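Local coordinates for protein caprin-1 (PDB 4WBE) that binds mRNAs and regulates their transport, translation and/or stability, and is essential for forming cytoplasmic stress granules, at residues L83-L87 with E88-K92; Y99-L102 with K103-V106. All coordinates share one frame; numbering follows the deposited sequence.

Contact 1 comes first along the chain, at the C-terminal end of helix 77-88 and the loop after it; contact 2 follows as the opening turns of helix 99-111. Between them lies the small antiparallel pair of strands 93-94 and 97-98. Their centres are about 8 Å apart, on the same side of the chain's centre, and they touch: Leu87 O at the end of one helix is 3.1 Å from Lys103 NZ on the other, a probable hydrogen bond. Both belong to the caprin-1 dimerization domain. Trp84 packs on Gln12 of the second subunit, so contact 1 lies at the interface of the two chains, while contact 2 packs within its own chain.

Contact 1. Residues L83-L87 with E88-K92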
ATOM      1  N   LEU A  83       6.807  -1.185   7.587  1.00 11.65           N
ATOM      2  CA  LEU A  83       5.755  -0.183   7.515  1.00 15.87           C
ATOM      3  C   LEU A  83       5.106   0.040   8.873  1.00 16.23           C
ATOM      4  O   LEU A  83       4.890   1.179   9.291  1.00 14.79           O
ATOM      5  CB  LEU A  83       4.689  -0.612   6.507  1.00 13.09           C
ATOM      6  CG  LEU A  83       5.051  -0.401   5.039  1.00 17.63           C
ATOM      7  CD1 LEU A  83       3.978  -0.986   4.141  1.00 14.16           C
ATOM      8  CD2 LEU A  83       5.247   1.079   4.755  1.00 16.15           C
ATOM      9  N   TRP A  84       4.782  -1.054   9.553  1.00 17.84           N
ATOM     10  CA  TRP A  84       4.138  -0.969  10.860  1.00 18.11           C
ATOM     11  C   TRP A  84       5.037  -0.271  11.878  1.00 16.11           C
ATOM     12  O   TRP A  84       4.580   0.586  12.645  1.00 18.12           O
ATOM     13  CB  TRP A  84       3.738  -2.358  11.372  1.00 15.12           C
ATOM     14  CG  TRP A  84       2.867  -2.284  12.585  1.00 19.90           C
ATOM     15  CD1 TRP A  84       1.505  -2.129  12.610  1.00 16.58           C
ATOM     16  CD2 TRP A  84       3.289  -2.342  13.949  1.00 20.13           C
ATOM     17  NE1 TRP A  84       1.059  -2.092  13.908  1.00 20.35           N
ATOM     18  CE2 TRP A  84       2.135  -2.219  14.749  1.00 22.38           C
ATOM     19  CE3 TRP A  84       4.528  -2.493  14.573  1.00 24.38           C
ATOM     20  CZ2 TRP A  84       2.186  -2.242  16.142  1.00 31.64           C
ATOM     21  CZ3 TRP A  84       4.578  -2.513  15.952  1.00 31.72           C
ATOM     22  CH2 TRP A  84       3.416  -2.388  16.723  1.00 34.91           C
ATOM     23  N   ASP A  85       6.308  -0.661  11.894  1.00 15.31           N
ATOM     24  CA  ASP A  85       7.282  -0.048  12.787  1.00 14.65           C
ATOM     25  C   ASP A  85       7.434   1.456  12.534  1.00 17.22           C
ATOM     26  O   ASP A  85       7.593   2.235  13.476  1.00 15.65           O
ATOM     27  CB  ASP A  85       8.644  -0.730  12.649  1.00 17.49           C
ATOM     28  CG  ASP A  85       8.682  -2.104  13.299  1.00 20.16           C
ATOM     29  OD1 ASP A  85       7.780  -2.398  14.098  1.00 19.08           O
ATOM     30  OD2 ASP A  85       9.621  -2.882  13.014  1.00 21.77           O
ATOM     31  N   LEU A  86       7.409   1.866  11.268  1.00 15.65           N
ATOM     32  CA  LEU A  86       7.489   3.294  10.953  1.00 14.16           C
ATOM     33  C   LEU A  86       6.287   4.059  11.504  1.00 16.81           C
ATOM     34  O   LEU A  86       6.443   5.112  12.125  1.00 18.54           O
ATOM     35  CB  LEU A  86       7.643   3.552   9.453  1.00 14.12           C
ATOM     36  CG  LEU A  86       7.737   5.063   9.187  1.00 20.52           C
ATOM     37  CD1 LEU A  86       8.962   5.425   8.402  1.00 21.80           C
ATOM     38  CD2 LEU A  86       6.485   5.569   8.487  1.00 23.52           C
ATOM     39  N   LEU A  87       5.091   3.528  11.266  1.00 18.66           N
ATOM     40  CA  LEU A  87       3.857   4.147  11.746  1.00 24.60           C
ATOM     41  C   LEU A  87       3.859   4.306  13.268  1.00 26.02           C
ATOM     42  O   LEU A  87       3.320   5.280  13.797  1.00 26.66           O
ATOM     43  CB  LEU A  87       2.648   3.336  11.283  1.00 25.34           C
ATOM     44  CG  LEU A  87       2.541   3.303   9.759  1.00 27.61           C
ATOM     45  CD1 LEU A  87       1.592   2.229   9.290  1.00 30.22           C
ATOM     46  CD2 LEU A  87       2.087   4.655   9.252  1.00 27.12           C
ATOM     47  N   GLU A  88       4.453   3.337  13.960  1.00 25.95           N
ATOM     48  CA  GLU A  88       4.533   3.359  15.418  1.00 26.21           C
ATOM     49  C   GLU A  88       5.719   4.188  15.883  1.00 28.32           C
ATOM     50  O   GLU A  88       5.829   4.516  17.065  1.00 32.50           O
ATOM     51  CB  GLU A  88       4.647   1.937  15.968  1.00 27.44           C
ATOM     52  CG  GLU A  88       3.412   1.086  15.726  1.00 32.92           C
ATOM     53  CD  GLU A  88       2.240   1.532  16.582  1.00 38.89           C
ATOM     54  OE1 GLU A  88       2.456   1.821  17.778  1.00 41.75           O
ATOM     55  OE2 GLU A  88       1.109   1.609  16.059  1.00 38.54           O
ATOM     56  N   GLY A  89       6.599   4.536  14.945  1.00 17.18           N
ATOM     57  CA  GLY A  89       7.777   5.318  15.266  1.00 15.71           C
ATOM     58  C   GLY A  89       8.639   4.615  16.295  1.00 22.00           C
ATOM     59  O   GLY A  89       9.090   5.221  17.268  1.00 23.61           O
ATOM     60  N   LYS A  90       8.885   3.328  16.076  1.00 29.37           N
ATOM     61  CA  LYS A  90       9.599   2.526  17.063  1.00 33.48           C
ATOM     62  C   LYS A  90      11.055   2.921  17.239  1.00 37.68           C
ATOM     63  O   LYS A  90      11.728   3.299  16.277  1.00 34.07           O
ATOM     64  CB  LYS A  90       9.537   1.038  16.701  1.00 36.13           C
ATOM     65  CG  LYS A  90       8.143   0.455  16.589  1.00 40.82           C
ATOM     66  CD  LYS A  90       7.510   0.397  17.968  1.00 45.17           C
ATOM     67  CE  LYS A  90       6.644  -0.837  18.143  1.00 51.77           C
ATOM     68  NZ  LYS A  90       7.472  -2.069  18.367  1.00 55.77           N
ATOM     69  N   GLU A  91      11.534   2.810  18.477  1.00 34.58           N
ATOM     70  CA  GLU A  91      12.953   2.951  18.779  1.00 37.60           C
ATOM     71  C   GLU A  91      13.659   1.647  18.447  1.00 40.57           C
ATOM     72  O   GLU A  91      14.220   0.991  19.319  1.00 41.00           O
ATOM     73  CB  GLU A  91      13.183   3.308  20.250  1.00 40.18           C
ATOM     74  CG  GLU A  91      13.007   4.781  20.593  1.00 47.57           C
ATOM     75  CD  GLU A  91      14.234   5.614  20.230  1.00 55.83           C
ATOM     76  OE1 GLU A  91      14.273   6.809  20.593  1.00 61.43           O
ATOM     77  OE2 GLU A  91      15.171   5.074  19.602  1.00 55.91           O
ATOM     78  N   LYS A  92      13.586   1.264  17.178  1.00 33.26           N
ATOM     79  CA  LYS A  92      14.255   0.071  16.676  1.00 31.23           C
ATOM     80  C   LYS A  92      15.124   0.420  15.474  1.00 28.17           C
ATOM     81  O   LYS A  92      14.816   1.352  14.733  1.00 30.17           O
ATOM     82  CB  LYS A  92      13.235  -1.020  16.339  1.00 33.03           C
ATOM     83  CG  LYS A  92      12.501  -1.571  17.560  1.00 37.12           C
ATOM     84  CD  LYS A  92      11.422  -2.578  17.161  1.00 39.01           C
ATOM     85  CE  LYS A  92      10.730  -3.177  18.382  1.00 42.61           C
ATOM     86  NZ  LYS A  92       9.646  -4.132  17.999  1.00 43.64           N
TER
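Trp84 holds its CG opposite the backbone N (chi1 -170°), while Glu88, one turn later, bends at chi2; together these torsions lay the glutamate chain across the indole. Glu88 CG sits 3.5 Å from the centroid of the six-membered ring of Trp84, only 8° off the normal, a CH-pi contact, and the carboxylate plane is turned 16° from the ring plane. Lys90, bent at chi2, chi3 and chi4, brings CE to 3.4 Å from Trp84 CZ3, meeting the ring obliquely. With an alanine here instead of Trp84, the Glu88 and Lys90 methylenes would probably lose the surface they rest on, and a gap would be likely to open beside Gln12 of the second subunit.

The helix ends in a Schellman motif: Gly89 has positive phi, and Lys90 N donates nearly straight to Asp85 O at 3.1 Å. Gly89 N reaches Leu86 O at 2.9 Å from above the carbonyl plane. The indole thus takes up aliphatic carbon, while the salt bridge from Glu88 OE2 to Arg14 of helix 2-27 probably offsets the glutamate's charge. Asp85 probably feels a diffuse attraction from Lys90 and Lys92, whose NZ atoms lie near it without a salt bridge.

Contact 2. Residues Y99-L102 with K103-V106; sequences YKVL and KEIV
Tyr99 to Val106 form regular alpha-helix, each backbone N-H from Lys103 to Val106 donating to the carbonyl four residues earlier, as Lys103 N does to Tyr99 O at 2.8 Å. On the outer side, Glu104 turns its CG away from its own carbonyl carbon (chi1 -69°) and runs back over the preceding turn. OE2 of Glu104 lies 3.6 Å from CE of Lys100, whose extended chain it crosses, yet Lys100 NZ stays 4.9 Å from Glu104 OE2, too far for a salt bridge. OE1 of Glu104 instead accepts a bond from a water 2.9 Å away; the same water donates to Val101 O at 3.0 Å, so that carbonyl takes both the water and the N-H of Ile105.

On the apolar side, Ile105 CD1 lies 4.2 Å from Val101 CG1 and 4.3 Å from Leu102 CD2, a loose contact with both. Ile105 also meets Leu55 of helix 49-62, and Leu102 meets Phe58 of that helix and Leu86 of helix 77-88. This is the pattern of an amphipathic helix, its aliphatic face packed into an all-helical domain and its charged residues lining the other side.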
ATOM      1  N   TYR A  99      13.253   3.858  13.319  1.00 26.49           N
ATOM      2  CA  TYR A  99      11.941   4.129  12.752  1.00 23.14           C
ATOM      3  C   TYR A  99      11.400   5.440  13.307  1.00 24.85           C
ATOM      4  O   TYR A  99      10.645   6.145  12.632  1.00 21.69           O
ATOM      5  CB  TYR A  99      10.974   2.993  13.070  1.00 19.09           C
ATOM      6  CG  TYR A  99      11.301   1.697  12.376  1.00 21.28           C
ATOM      7  CD1 TYR A  99      10.935   1.482  11.055  1.00 19.71           C
ATOM      8  CD2 TYR A  99      11.965   0.685  13.046  1.00 25.59           C
ATOM      9  CE1 TYR A  99      11.231   0.291  10.412  1.00 19.41           C
ATOM     10  CE2 TYR A  99      12.266  -0.508  12.416  1.00 24.08           C
ATOM     11  CZ  TYR A  99      11.894  -0.701  11.103  1.00 22.55           C
ATOM     12  OH  TYR A  99      12.196  -1.890  10.487  1.00 23.13           O
ATOM     13  N   LYS A 100      11.774   5.753  14.544  1.00 24.22           N
ATOM     14  CA  LYS A 100      11.361   7.009  15.163  1.00 27.85           C
ATOM     15  C   LYS A 100      11.867   8.215  14.378  1.00 21.77           C
ATOM     16  O   LYS A 100      11.128   9.175  14.151  1.00 24.59           O
ATOM     17  CB  LYS A 100      11.841   7.087  16.612  1.00 30.98           C
ATOM     18  CG  LYS A 100      11.365   8.334  17.331  1.00 35.25           C
ATOM     19  CD  LYS A 100      11.880   8.382  18.759  1.00 43.11           C
ATOM     20  CE  LYS A 100      11.456   9.666  19.459  1.00 47.65           C
ATOM     21  NZ  LYS A 100      11.677   9.589  20.930  1.00 51.15           N
ATOM     22  N   VAL A 101      13.126   8.164  13.962  1.00 21.39           N
ATOM     23  CA  VAL A 101      13.706   9.238  13.153  1.00 23.17           C
ATOM     24  C   VAL A 101      13.090   9.291  11.752  1.00 20.76           C
ATOM     25  O   VAL A 101      12.853  10.374  11.211  1.00 23.78           O
ATOM     26  CB  VAL A 101      15.241   9.108  13.053  1.00 29.34           C
ATOM     27  CG1 VAL A 101      15.808  10.070  12.014  1.00 31.21           C
ATOM     28  CG2 VAL A 101      15.891   9.329  14.417  1.00 29.00           C
ATOM     29  N   LEU A 102      12.866   8.122  11.156  1.00 23.83           N
ATOM     30  CA  LEU A 102      12.243   8.046   9.840  1.00 22.76           C
ATOM     31  C   LEU A 102      10.819   8.600   9.854  1.00 18.50           C
ATOM     32  O   LEU A 102      10.410   9.307   8.931  1.00 18.94           O
ATOM     33  CB  LEU A 102      12.240   6.606   9.326  1.00 20.61           C
ATOM     34  CG  LEU A 102      13.597   6.023   8.923  1.00 23.15           C
ATOM     35  CD1 LEU A 102      13.424   4.601   8.419  1.00 19.54           C
ATOM     36  CD2 LEU A 102      14.248   6.888   7.857  1.00 24.49           C
ATOM     37  N   LYS A 103      10.069   8.270  10.901  1.00 15.90           N
ATOM     38  CA  LYS A 103       8.713   8.771  11.047  1.00 16.34           C
ATOM     39  C   LYS A 103       8.720  10.300  11.155  1.00 16.68           C
ATOM     40  O   LYS A 103       7.887  10.974  10.549  1.00 18.13           O
ATOM     41  CB  LYS A 103       8.028   8.153  12.267  1.00 17.01           C
ATOM     42  CG  LYS A 103       6.630   8.708  12.496  1.00 16.59           C
ATOM     43  CD  LYS A 103       5.979   8.108  13.729  1.00 18.73           C
ATOM     44  CE  LYS A 103       4.604   8.712  13.960  1.00 17.30           C
ATOM     45  NZ  LYS A 103       3.945   8.053  15.116  1.00 20.07           N
ATOM     46  N   GLU A 104       9.670  10.844  11.912  1.00 20.85           N
ATOM     47  CA  GLU A 104       9.796  12.296  12.042  1.00 25.00           C
ATOM     48  C   GLU A 104      10.087  12.961  10.691  1.00 23.93           C
ATOM     49  O   GLU A 104       9.542  14.020  10.386  1.00 22.65           O
ATOM     50  CB  GLU A 104      10.877  12.647  13.071  1.00 29.75           C
ATOM     51  CG  GLU A 104      10.494  12.300  14.506  1.00 33.82           C
ATOM     52  CD  GLU A 104      11.692  12.252  15.441  1.00 42.12           C
ATOM     53  OE1 GLU A 104      12.824  12.512  14.980  1.00 44.29           O
ATOM     54  OE2 GLU A 104      11.498  11.948  16.636  1.00 43.53           O
ATOM     55  N   ILE A 105      10.942  12.332   9.890  1.00 18.85           N
ATOM     56  CA  ILE A 105      11.200  12.788   8.528  1.00 20.54           C
ATOM     57  C   ILE A 105       9.940  12.789   7.667  1.00 19.57           C
ATOM     58  O   ILE A 105       9.640  13.778   6.997  1.00 19.60           O
ATOM     59  CB  ILE A 105      12.296  11.938   7.843  1.00 21.88           C
ATOM     60  CG1 ILE A 105      13.634  12.115   8.565  1.00 27.77           C
ATOM     61  CG2 ILE A 105      12.454  12.338   6.391  1.00 22.35           C
ATOM     62  CD1 ILE A 105      14.739  11.173   8.076  1.00 28.69           C
ATOM     63  N   VAL A 106       9.217  11.672   7.677  1.00 21.71           N
ATOM     64  CA  VAL A 106       7.984  11.538   6.902  1.00 16.82           C
ATOM     65  C   VAL A 106       6.952  12.588   7.313  1.00 17.62           C
ATOM     66  O   VAL A 106       6.293  13.198   6.466  1.00 16.04           O
ATOM     67  CB  VAL A 106       7.376  10.117   7.042  1.00 18.23           C
ATOM     68  CG1 VAL A 106       5.982  10.072   6.439  1.00 11.08           C
ATOM     69  CG2 VAL A 106       8.266   9.088   6.358  1.00 17.84           C
TER
HETATM   70  O   HOH W   1      14.062  12.862  12.434  1.00 44.23           O